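Local coordinates for carbohydrate kinase, pfkB family (Enterococcus faecalis, PDB 3KTN), which probably phosphorylates 2-keto-3-deoxygluconate or a related sugar acid, as a magnesium-binding sugar kinase of the PfkB (ribokinase-like) family, at residues 54-59 and 119-124; 235-240 and 256-261; 11-16 and 29-34; 42-47 and 285-290. All coordinates share one frame; numbering follows the deposited sequence.

Contact 1: 54-59 and 119-124; sequences ITKLPA and KDYDFE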
# COMPACT_ATOMS: atom_id res chain seq x y z
N ILE A 54 -8.72 -23.29 22.93
CA ILE A 54 -7.78 -23.98 23.79
C ILE A 54 -6.59 -24.34 22.90
O ILE A 54 -6.73 -25.15 21.99
CB ILE A 54 -8.38 -25.27 24.38
CG1 ILE A 54 -9.67 -24.94 25.13
CG2 ILE A 54 -7.38 -25.93 25.32
CD1 ILE A 54 -10.44 -26.16 25.62
N THR A 55 -5.44 -23.74 23.17
CA THR A 55 -4.25 -23.99 22.37
C THR A 55 -3.07 -23.32 23.06
O THR A 55 -3.20 -22.83 24.18
CB THR A 55 -4.42 -23.37 20.96
OG1 THR A 55 -3.36 -23.81 20.10
CG2 THR A 55 -4.38 -21.85 21.06
N LYS A 56 -1.92 -23.31 22.39
CA LYS A 56 -0.73 -22.67 22.94
C LYS A 56 -0.15 -21.72 21.89
O LYS A 56 -0.27 -21.96 20.68
CB LYS A 56 0.36 -23.69 23.30
CG LYS A 56 -0.03 -24.73 24.34
CD LYS A 56 -0.29 -24.12 25.71
CE LYS A 56 -0.60 -25.22 26.74
NZ LYS A 56 -1.16 -24.67 28.00
N LEU A 57 0.48 -20.65 22.37
CA LEU A 57 1.15 -19.68 21.51
C LEU A 57 2.44 -19.32 22.22
O LEU A 57 2.48 -19.25 23.45
CB LEU A 57 0.28 -18.43 21.29
CG LEU A 57 -0.86 -18.60 20.28
CD1 LEU A 57 -1.68 -17.31 20.18
CD2 LEU A 57 -0.30 -18.97 18.93
N PRO A 58 3.52 -19.10 21.45
CA PRO A 58 4.80 -18.76 22.08
C PRO A 58 4.72 -17.45 22.84
O PRO A 58 3.95 -16.55 22.48
CB PRO A 58 5.75 -18.68 20.89
CG PRO A 58 4.86 -18.18 19.80
CD PRO A 58 3.63 -19.03 19.99
N ALA A 59 5.52 -17.35 23.90
CA ALA A 59 5.55 -16.14 24.71
C ALA A 59 6.53 -15.15 24.08
O ALA A 59 7.62 -14.93 24.58
CB ALA A 59 5.98 -16.47 26.16
N LYS A 119 -0.95 -32.89 29.45
CA LYS A 119 -0.61 -32.41 30.79
C LYS A 119 -0.40 -30.90 30.84
O LYS A 119 -0.37 -30.31 31.93
CB LYS A 119 0.63 -33.13 31.33
CG LYS A 119 1.95 -32.72 30.69
CD LYS A 119 3.12 -33.44 31.36
CE LYS A 119 4.46 -32.98 30.80
NZ LYS A 119 5.62 -33.68 31.42
N ASP A 120 -0.26 -30.27 29.68
CA ASP A 120 -0.07 -28.82 29.64
C ASP A 120 -1.42 -28.10 29.67
O ASP A 120 -1.47 -26.88 29.82
CB ASP A 120 0.68 -28.41 28.37
CG ASP A 120 2.08 -28.98 28.30
OD1 ASP A 120 2.81 -28.88 29.31
OD2 ASP A 120 2.45 -29.53 27.24
N TYR A 121 -2.51 -28.85 29.55
CA TYR A 121 -3.85 -28.27 29.55
C TYR A 121 -4.70 -28.69 30.73
O TYR A 121 -4.74 -29.87 31.09
CB TYR A 121 -4.59 -28.65 28.27
CG TYR A 121 -3.92 -28.23 26.97
CD1 TYR A 121 -4.11 -26.95 26.44
CD2 TYR A 121 -3.12 -29.13 26.27
CE1 TYR A 121 -3.52 -26.59 25.22
CE2 TYR A 121 -2.53 -28.78 25.06
CZ TYR A 121 -2.73 -27.51 24.54
OH TYR A 121 -2.15 -27.20 23.34
N ASP A 122 -5.40 -27.74 31.33
CA ASP A 122 -6.28 -28.05 32.46
C ASP A 122 -7.67 -28.29 31.90
O ASP A 122 -8.59 -27.50 32.13
CB ASP A 122 -6.32 -26.88 33.44
CG ASP A 122 -6.94 -27.27 34.78
OD1 ASP A 122 -7.95 -28.01 34.78
OD2 ASP A 122 -6.41 -26.84 35.82
N PHE A 123 -7.83 -29.40 31.18
CA PHE A 123 -9.11 -29.74 30.57
C PHE A 123 -10.27 -29.78 31.55
O PHE A 123 -11.39 -29.38 31.22
CB PHE A 123 -9.02 -31.08 29.83
CG PHE A 123 -8.10 -31.05 28.63
CD1 PHE A 123 -8.20 -30.04 27.68
CD2 PHE A 123 -7.16 -32.05 28.44
CE1 PHE A 123 -7.37 -30.02 26.56
CE2 PHE A 123 -6.32 -32.05 27.32
CZ PHE A 123 -6.43 -31.03 26.38
N GLU A 124 -10.00 -30.28 32.76
CA GLU A 124 -11.03 -30.36 33.80
C GLU A 124 -11.65 -28.99 34.03
O GLU A 124 -12.87 -28.83 33.99
CB GLU A 124 -10.41 -30.86 35.11
CG GLU A 124 -9.79 -32.25 35.04
CD GLU A 124 -10.78 -33.34 35.39
OE1 GLU A 124 -11.38 -33.27 36.49
OE2 GLU A 124 -10.95 -34.28 34.58

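Contact 2: 235-240 and 256-261; sequences LEWFAG and LYTQNE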
# COMPACT_ATOMS: atom_id res chain seq x y z
N LEU A 235 -23.46 -41.37 16.48
CA LEU A 235 -23.34 -39.94 16.24
C LEU A 235 -24.72 -39.32 16.18
O LEU A 235 -25.69 -39.97 15.78
CB LEU A 235 -22.61 -39.68 14.93
CG LEU A 235 -21.22 -40.30 14.82
CD1 LEU A 235 -20.65 -40.03 13.44
CD2 LEU A 235 -20.31 -39.74 15.91
N GLU A 236 -24.81 -38.05 16.57
CA GLU A 236 -26.08 -37.33 16.56
C GLU A 236 -26.29 -36.59 15.23
O GLU A 236 -27.38 -36.64 14.66
CB GLU A 236 -26.11 -36.34 17.72
CG GLU A 236 -27.39 -35.54 17.84
CD GLU A 236 -27.38 -34.64 19.05
OE1 GLU A 236 -26.36 -34.65 19.78
OE2 GLU A 236 -28.38 -33.92 19.28
N TRP A 237 -25.24 -35.92 14.75
CA TRP A 237 -25.30 -35.17 13.49
C TRP A 237 -24.06 -35.38 12.63
O TRP A 237 -22.95 -35.42 13.14
CB TRP A 237 -25.43 -33.66 13.77
CG TRP A 237 -26.82 -33.12 13.95
CD1 TRP A 237 -27.94 -33.83 14.26
CD2 TRP A 237 -27.22 -31.74 13.91
NE1 TRP A 237 -29.01 -32.98 14.42
CE2 TRP A 237 -28.60 -31.69 14.21
CE3 TRP A 237 -26.54 -30.54 13.65
CZ2 TRP A 237 -29.32 -30.49 14.26
CZ3 TRP A 237 -27.26 -29.34 13.70
CH2 TRP A 237 -28.63 -29.33 14.01
N PHE A 238 -24.27 -35.52 11.33
CA PHE A 238 -23.17 -35.68 10.38
C PHE A 238 -23.48 -34.66 9.29
O PHE A 238 -24.57 -34.68 8.71
CB PHE A 238 -23.15 -37.08 9.76
CG PHE A 238 -22.03 -37.28 8.77
CD1 PHE A 238 -20.71 -37.41 9.20
CD2 PHE A 238 -22.29 -37.32 7.40
CE1 PHE A 238 -19.67 -37.58 8.27
CE2 PHE A 238 -21.26 -37.49 6.48
CZ PHE A 238 -19.95 -37.62 6.92
N ALA A 239 -22.54 -33.76 9.01
CA ALA A 239 -22.79 -32.74 7.99
C ALA A 239 -21.58 -32.43 7.12
O ALA A 239 -20.44 -32.65 7.51
CB ALA A 239 -23.31 -31.47 8.65
N GLY A 240 -21.86 -31.91 5.93
CA GLY A 240 -20.81 -31.56 5.00
C GLY A 240 -21.41 -30.88 3.79
O GLY A 240 -22.61 -30.57 3.77
N LEU A 256 -27.15 -32.55 5.82
CA LEU A 256 -27.15 -32.80 7.25
C LEU A 256 -27.90 -34.10 7.55
O LEU A 256 -29.09 -34.21 7.26
CB LEU A 256 -27.81 -31.62 7.98
CG LEU A 256 -28.08 -31.71 9.48
CD1 LEU A 256 -26.78 -31.97 10.24
CD2 LEU A 256 -28.72 -30.41 9.93
N TYR A 257 -27.19 -35.07 8.11
CA TYR A 257 -27.77 -36.38 8.43
C TYR A 257 -27.87 -36.65 9.93
O TYR A 257 -27.11 -36.10 10.74
CB TYR A 257 -26.93 -37.52 7.85
CG TYR A 257 -26.88 -37.64 6.35
CD1 TYR A 257 -27.77 -38.48 5.67
CD2 TYR A 257 -25.91 -36.98 5.61
CE1 TYR A 257 -27.68 -38.65 4.29
CE2 TYR A 257 -25.81 -37.14 4.24
CZ TYR A 257 -26.69 -37.97 3.58
OH TYR A 257 -26.58 -38.13 2.22
N THR A 258 -28.81 -37.51 10.28
CA THR A 258 -29.00 -37.98 11.64
C THR A 258 -29.08 -39.47 11.36
O THR A 258 -29.02 -39.89 10.21
CB THR A 258 -30.33 -37.52 12.26
OG1 THR A 258 -31.42 -38.06 11.51
CG2 THR A 258 -30.43 -36.01 12.28
N GLN A 259 -29.21 -40.29 12.40
CA GLN A 259 -29.29 -41.72 12.15
C GLN A 259 -30.60 -42.07 11.44
O GLN A 259 -30.67 -43.08 10.75
CB GLN A 259 -29.16 -42.49 13.47
CG GLN A 259 -27.75 -42.48 14.02
CD GLN A 259 -27.60 -43.23 15.33
OE1 GLN A 259 -27.95 -44.40 15.43
NE2 GLN A 259 -27.08 -42.55 16.34
N ASN A 260 -31.61 -41.22 11.57
CA ASN A 260 -32.90 -41.48 10.95
C ASN A 260 -33.44 -40.41 9.99
O ASN A 260 -34.60 -40.48 9.59
CB ASN A 260 -33.94 -41.73 12.04
CG ASN A 260 -33.51 -42.81 13.01
OD1 ASN A 260 -33.26 -43.95 12.62
ND2 ASN A 260 -33.41 -42.46 14.29
N GLU A 261 -32.61 -39.44 9.62
CA GLU A 261 -33.06 -38.39 8.71
C GLU A 261 -31.97 -37.90 7.77
O GLU A 261 -30.78 -38.13 8.00
CB GLU A 261 -33.62 -37.21 9.49
CG GLU A 261 -34.86 -37.53 10.30
CD GLU A 261 -35.31 -36.36 11.16
OE1 GLU A 261 -35.71 -35.33 10.58
OE2 GLU A 261 -35.26 -36.49 12.40
O HOH W 1 -28.46 -39.50 14.90

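Contact 3: 11-16 and 29-34; sequences VMLRFT and LRMNFV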
# COMPACT_ATOMS: atom_id res chain seq x y z
N VAL A 11 -3.37 -22.57 15.74
CA VAL A 11 -3.39 -21.21 15.21
C VAL A 11 -2.25 -21.18 14.21
O VAL A 11 -1.14 -21.61 14.52
CB VAL A 11 -3.07 -20.14 16.27
CG1 VAL A 11 -2.83 -18.79 15.59
CG2 VAL A 11 -4.22 -20.01 17.26
N MSE A 12 -2.51 -20.68 13.00
CA MSE A 12 -1.48 -20.58 11.97
C MSE A 12 -1.42 -19.17 11.39
O MSE A 12 -2.40 -18.43 11.41
CB MSE A 12 -1.76 -21.54 10.81
CG MSE A 12 -1.36 -22.99 11.04
SE MSE A 12 -1.36 -23.95 9.35
CE MSE A 12 0.49 -23.77 8.87
N LEU A 13 -0.26 -18.83 10.85
CA LEU A 13 -0.05 -17.54 10.20
C LEU A 13 -0.32 -17.78 8.72
O LEU A 13 0.20 -18.73 8.15
CB LEU A 13 1.40 -17.08 10.34
CG LEU A 13 1.95 -16.34 11.56
CD1 LEU A 13 1.30 -16.81 12.82
CD2 LEU A 13 3.46 -16.55 11.60
N ARG A 14 -1.13 -16.92 8.10
CA ARG A 14 -1.37 -17.02 6.67
C ARG A 14 -0.80 -15.77 6.03
O ARG A 14 -1.10 -14.66 6.45
CB ARG A 14 -2.86 -17.12 6.34
CG ARG A 14 -3.11 -17.03 4.83
CD ARG A 14 -4.59 -17.08 4.46
NE ARG A 14 -4.82 -16.49 3.14
CZ ARG A 14 -5.96 -16.55 2.48
NH1 ARG A 14 -7.00 -17.19 3.00
NH2 ARG A 14 -6.08 -15.97 1.29
N PHE A 15 0.02 -15.96 5.00
CA PHE A 15 0.62 -14.84 4.29
C PHE A 15 0.02 -14.81 2.89
O PHE A 15 0.04 -15.80 2.17
CB PHE A 15 2.14 -15.03 4.19
CG PHE A 15 2.84 -14.99 5.52
CD1 PHE A 15 2.95 -13.80 6.23
CD2 PHE A 15 3.39 -16.15 6.06
CE1 PHE A 15 3.60 -13.76 7.46
CE2 PHE A 15 4.05 -16.12 7.29
CZ PHE A 15 4.16 -14.92 7.99
N THR A 16 -0.52 -13.66 2.50
CA THR A 16 -1.15 -13.55 1.20
C THR A 16 -0.74 -12.28 0.48
O THR A 16 -0.81 -11.19 1.05
CB THR A 16 -2.69 -13.52 1.33
OG1 THR A 16 -3.11 -14.57 2.20
CG2 THR A 16 -3.37 -13.67 -0.06
N LEU A 29 2.75 -8.36 1.42
CA LEU A 29 1.90 -9.41 1.98
C LEU A 29 0.99 -8.85 3.05
O LEU A 29 1.24 -7.79 3.61
CB LEU A 29 2.74 -10.51 2.65
CG LEU A 29 3.77 -11.36 1.90
CD1 LEU A 29 4.63 -12.07 2.94
CD2 LEU A 29 3.09 -12.37 0.97
N ARG A 30 -0.10 -9.57 3.29
CA ARG A 30 -1.01 -9.25 4.38
C ARG A 30 -0.93 -10.57 5.16
O ARG A 30 -1.03 -11.65 4.57
CB ARG A 30 -2.45 -9.03 3.92
CG ARG A 30 -2.75 -7.63 3.37
CD ARG A 30 -4.28 -7.37 3.29
NE ARG A 30 -4.96 -8.15 2.27
CZ ARG A 30 -5.04 -7.82 0.98
NH1 ARG A 30 -4.46 -6.70 0.53
NH2 ARG A 30 -5.69 -8.60 0.13
N MSE A 31 -0.72 -10.48 6.46
CA MSE A 31 -0.65 -11.68 7.29
C MSE A 31 -1.87 -11.74 8.20
O MSE A 31 -2.36 -10.71 8.65
CB MSE A 31 0.61 -11.66 8.16
CG MSE A 31 0.66 -12.78 9.20
SE MSE A 31 2.09 -12.54 10.52
CE MSE A 31 1.12 -11.52 11.84
N ASN A 32 -2.36 -12.94 8.47
CA ASN A 32 -3.48 -13.08 9.37
C ASN A 32 -3.32 -14.34 10.20
O ASN A 32 -2.58 -15.25 9.82
CB ASN A 32 -4.81 -13.14 8.60
CG ASN A 32 -5.08 -11.86 7.82
OD1 ASN A 32 -4.70 -11.72 6.66
ND2 ASN A 32 -5.72 -10.89 8.48
N PHE A 33 -4.00 -14.38 11.35
CA PHE A 33 -3.96 -15.54 12.23
C PHE A 33 -5.22 -16.32 11.91
O PHE A 33 -6.32 -15.82 12.11
CB PHE A 33 -3.93 -15.10 13.69
CG PHE A 33 -2.62 -14.51 14.11
CD1 PHE A 33 -1.58 -15.33 14.54
CD2 PHE A 33 -2.40 -13.14 14.03
CE1 PHE A 33 -0.34 -14.79 14.89
CE2 PHE A 33 -1.17 -12.59 14.36
CZ PHE A 33 -0.13 -13.41 14.80
N VAL A 34 -5.04 -17.52 11.39
CA VAL A 34 -6.15 -18.37 11.03
C VAL A 34 -5.93 -19.78 11.58
O VAL A 34 -4.98 -20.02 12.35
CB VAL A 34 -6.30 -18.43 9.47
CG1 VAL A 34 -6.53 -17.02 8.92
CG2 VAL A 34 -5.04 -19.02 8.85
O HOH W 2 -3.35 -13.49 4.96

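Contact 4: 42-47 and 285-290; sequences ANLAHF and GILYGY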
# COMPACT_ATOMS: atom_id res chain seq x y z
N ALA A 42 -14.39 -17.85 15.47
CA ALA A 42 -14.55 -16.46 15.03
C ALA A 42 -15.95 -16.25 14.47
O ALA A 42 -16.63 -15.28 14.81
CB ALA A 42 -13.50 -16.10 13.97
N ASN A 43 -16.39 -17.16 13.60
CA ASN A 43 -17.71 -17.04 13.00
C ASN A 43 -18.80 -17.19 14.07
O ASN A 43 -19.77 -16.44 14.09
CB ASN A 43 -17.90 -18.10 11.92
CG ASN A 43 -19.00 -17.73 10.94
OD1 ASN A 43 -19.78 -16.80 11.19
ND2 ASN A 43 -19.08 -18.46 9.84
N LEU A 44 -18.64 -18.17 14.96
CA LEU A 44 -19.61 -18.40 16.03
C LEU A 44 -19.67 -17.18 16.97
O LEU A 44 -20.74 -16.82 17.47
CB LEU A 44 -19.25 -19.66 16.82
CG LEU A 44 -19.43 -20.98 16.04
CD1 LEU A 44 -18.93 -22.16 16.87
CD2 LEU A 44 -20.90 -21.16 15.68
N ALA A 45 -18.53 -16.54 17.21
CA ALA A 45 -18.51 -15.35 18.07
C ALA A 45 -19.28 -14.24 17.35
O ALA A 45 -19.98 -13.44 17.98
CB ALA A 45 -17.07 -14.91 18.35
N HIS A 46 -19.15 -14.19 16.03
CA HIS A 46 -19.87 -13.18 15.26
C HIS A 46 -21.36 -13.50 15.24
O HIS A 46 -22.18 -12.63 14.94
CB HIS A 46 -19.32 -13.08 13.83
CG HIS A 46 -18.16 -12.14 13.71
ND1 HIS A 46 -16.96 -12.35 14.34
CD2 HIS A 46 -18.06 -10.94 13.08
CE1 HIS A 46 -16.16 -11.33 14.11
NE2 HIS A 46 -16.80 -10.46 13.36
N PHE A 47 -21.69 -14.75 15.54
CA PHE A 47 -23.09 -15.17 15.60
C PHE A 47 -23.57 -14.93 17.03
O PHE A 47 -24.69 -15.30 17.40
CB PHE A 47 -23.24 -16.65 15.23
CG PHE A 47 -23.12 -16.93 13.75
CD1 PHE A 47 -23.43 -15.96 12.80
CD2 PHE A 47 -22.76 -18.21 13.31
CE1 PHE A 47 -23.38 -16.25 11.43
CE2 PHE A 47 -22.71 -18.50 11.94
CZ PHE A 47 -23.02 -17.52 11.00
N GLY A 285 -22.20 -22.62 10.72
CA GLY A 285 -23.62 -22.46 10.48
C GLY A 285 -24.40 -23.64 11.03
O GLY A 285 -25.49 -23.46 11.58
N ILE A 286 -23.85 -24.84 10.87
CA ILE A 286 -24.49 -26.05 11.38
C ILE A 286 -24.54 -26.00 12.90
O ILE A 286 -25.59 -26.21 13.50
CB ILE A 286 -23.71 -27.33 10.95
CG1 ILE A 286 -23.79 -27.52 9.43
CG2 ILE A 286 -24.27 -28.54 11.68
CD1 ILE A 286 -25.21 -27.51 8.86
N LEU A 287 -23.40 -25.71 13.52
CA LEU A 287 -23.35 -25.62 14.98
C LEU A 287 -24.29 -24.55 15.51
O LEU A 287 -24.92 -24.73 16.54
CB LEU A 287 -21.92 -25.34 15.45
CG LEU A 287 -20.95 -26.50 15.22
CD1 LEU A 287 -19.60 -26.22 15.87
CD2 LEU A 287 -21.56 -27.76 15.81
N TYR A 288 -24.38 -23.42 14.80
CA TYR A 288 -25.26 -22.35 15.24
C TYR A 288 -26.71 -22.82 15.21
O TYR A 288 -27.49 -22.51 16.11
CB TYR A 288 -25.14 -21.12 14.34
CG TYR A 288 -26.02 -19.99 14.83
CD1 TYR A 288 -25.75 -19.36 16.05
CD2 TYR A 288 -27.16 -19.60 14.13
CE1 TYR A 288 -26.59 -18.37 16.55
CE2 TYR A 288 -28.01 -18.62 14.63
CZ TYR A 288 -27.72 -18.01 15.84
OH TYR A 288 -28.57 -17.04 16.34
N GLY A 289 -27.07 -23.54 14.15
CA GLY A 289 -28.42 -24.05 14.01
C GLY A 289 -28.70 -24.99 15.17
O GLY A 289 -29.80 -25.02 15.72
N TYR A 290 -27.69 -25.76 15.55
CA TYR A 290 -27.81 -26.70 16.65
C TYR A 290 -28.07 -25.96 17.96
O TYR A 290 -28.98 -26.30 18.71
CB TYR A 290 -26.53 -27.52 16.79
CG TYR A 290 -26.66 -28.66 17.77
CD1 TYR A 290 -27.31 -29.84 17.40
CD2 TYR A 290 -26.16 -28.56 19.06
CE1 TYR A 290 -27.47 -30.88 18.31
CE2 TYR A 290 -26.31 -29.60 19.98
CZ TYR A 290 -26.97 -30.76 19.60
OH TYR A 290 -27.12 -31.79 20.49
O HOH W 3 -27.35 -15.34 18.18

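Contact 1: 54-59 and 119-124
K56 lies across the ring of Y121 and ends on the backbone of D120, so one side chain supplies both the polar and the aromatic part of this contact. The polar part is a single hydrogen bond: K56 NZ donates to D120 O at 2.9 Å, coming from above the carbonyl plane, 47° out of it. The carboxylate of D120 points elsewhere, its OD2 taking the backbone N of E117 and a salt bridge to K83.

The aromatic part is a CH-pi contact. K56 CE sits over one face of Y121, 3.9 Å from the ring centroid, while NZ makes an off-centre cation-pi contact at 4.5 Å. A bend at chi2 (-65°) folds the lysine chain back over the ring, and the two side chains run past each other in opposite directions. At the phenol end, K56 CG comes within 3.4 Å of Y121 OH, whose hydrogen-bond partner is S116 OG. T55 O lies at the ring edge.

Apolar packing comes from I54. Its CG2 touches Y121 CD1 at 3.6 Å and, more loosely, F123 CE1 at 4.3 Å.

Y121 also meets F8 edge-to-face and leans on F126 of helix 123-127, the helix that residues 119-124 lead into; I54 packs on F126 as well, which brings the start of that helix against strand 50-57. This strand in turn runs between strands 4-8 and 80-82 of the large sheet.

Contact 2: 235-240 and 256-261
Two backbone hydrogen bonds join F238 and Y257 as an antiparallel hydrogen-bonded pair. Y257 N gives a nearly straight bond to F238 O at 2.7 Å, and F238 N returns one to Y257 O at 3.0 Å. A239 and L256 form the following non-hydrogen-bonded pair.

Beyond the ladder the strands part, and side-chain and water bonds take over. Q259, extended beyond CG, brings NE2 to L235 O at 3.0 Å, with that oxygen close to the plane of its amide; the same NE2 also serves N234 OD1. A water donates to L235 O and E236 O and accepts from Q259 N, bridging the widening end through three backbone atoms.

Apolar contacts fall on the two faces of the sheet. On the face of A239 and L256, the leucine reaches over the indole of W237: L256 CD2 stands 4.1 Å from the centroid of the six-membered ring, only 7° off its normal, and CD1 lies 3.7 Å from W237 CD2. L256 CD1 also touches A239 CB. W237 packs on I286 and meets Y290 edge-to-face. On the opposite face, F238 and Y257 lie side by side, and Y257 CD2 approaches the edge of the F238 ring, both side chains also touching I226 of helix 218-233.

The arrangement is the open end of the antiparallel beta hairpin 237-245/250-257, which continues the otherwise parallel sheet of the alpha/beta ribokinase-like fold.

Contact 3: 11-16 and 29-34
The ring of F15 is met obliquely by M31 and L29, and that of F33 at its edge by V11 and obliquely by L13. M31 lies beside F15, its CG 3.6 Å from F15 CE1, and its selenium (both methionines here are selenomethionine) makes an oblique Met-aromatic contact 4.7 Å from the ring centroid. L29 approaches F15 through CD1. At F33, V11 CG1 comes in near the ring plane, while L13 CD1 nears F33 CE1. The guanidinium of R14 uses its edge: NE donates to T16 OG1 at 2.7 Å, close to the guanidinium plane. With CG anti to the backbone N (chi1 172°) and the chain extended to NE, the chain leads away from segment 29-34, and NH1 and NH2 form salt bridges to D316 and D274.

Six backbone bonds tie M12 to V34, R14 to N32 and T16 to R30; the shortest is M12 N to V34 O, 2.6 Å. On the face of R14, a water bridges R14 O, T16 OG1 and N32 OD1, with N32 OD1 at 2.8 Å.

In a second subunit another F15 stacks on F15, and L29 pairs with an antiparallel strand of that subunit, so the sheet runs on across the interface. R30 forms a salt bridge with E19 of a third subunit. This is an antiparallel hairpin of the four-stranded lid sheet characteristic of ribokinase-like sugar kinases; R14 reaches D274, a residue of the magnesium site.

Contact 4: 42-47 and 285-290
Y288 turns its ring toward F47 because chi1 is -178°, CG lying opposite the backbone N; F47, with chi1 -76°, instead sets CG opposite its own carbonyl carbon. The two rings meet obliquely, their centroids 5.1 Å apart and their planes at 44°. F47 CG lies over one face of the tyrosine. F47 CB touches Y288 CD1 at 3.8 Å, and F47 CD2 lies 3.9 Å from Y288 CB, at the root of the tyrosine side chain.

G285, nearly one turn earlier on the same helix, brings its CA to 4.3 Å from F47 CE2. Leucines add the remaining packing, at similarly long range. L44 CD1 meets L287 CD1 at 4.2 Å, and L44 CD2 faces the backbone N and CB of Y288.

The polar link is indirect. A water donates to F47 O at 2.8 Å and is also hydrogen-bonded to Y288 OH, so the phenol is tied to the backbone of F47, at the C-terminal end of helix 36-46. Just before F47, H46 folds ND1 back on A42 O and hydrogen-bonds E24 of a third subunit through NE2.

W294 meets Y288 edge-to-face, and F302 meets F47 with its plane steeply inclined, extending the aromatic cluster. Chemically, then, helices 36-46 and 278-291 are held together here by buried apolar and aromatic surfaces, and the water gives the backbone carbonyl of F47 and the phenol of Y288 a shared polar partner in an otherwise apolar contact.

Overall arrangement
Contacts 1 and 2 both reach the nine-stranded sheet, their centres 31 Å apart. Contact 3 lies in the separate four-stranded sheet, yet touches contact 1 where L57 CD2 packs 4.0 Å from V11 CB. Contact 4 lies 18 Å, centre to centre, from contact 2 and joins it directly: E236 OE2 and Y290 OH are 2.8 Å apart, a probable hydrogen bond, and W237 CZ3 lies 3.5 Å from I286 O. Strand 28-34 leads into helix 36-46, and that helix into strand 50-57, connecting contacts 3, 4 and 1 along the chain. Contact 3 comes close to the magnesium ion, about 6 Å from the R14 side chain; the F47 side chain in contact 4 is about 13 Å from the magnesium ion.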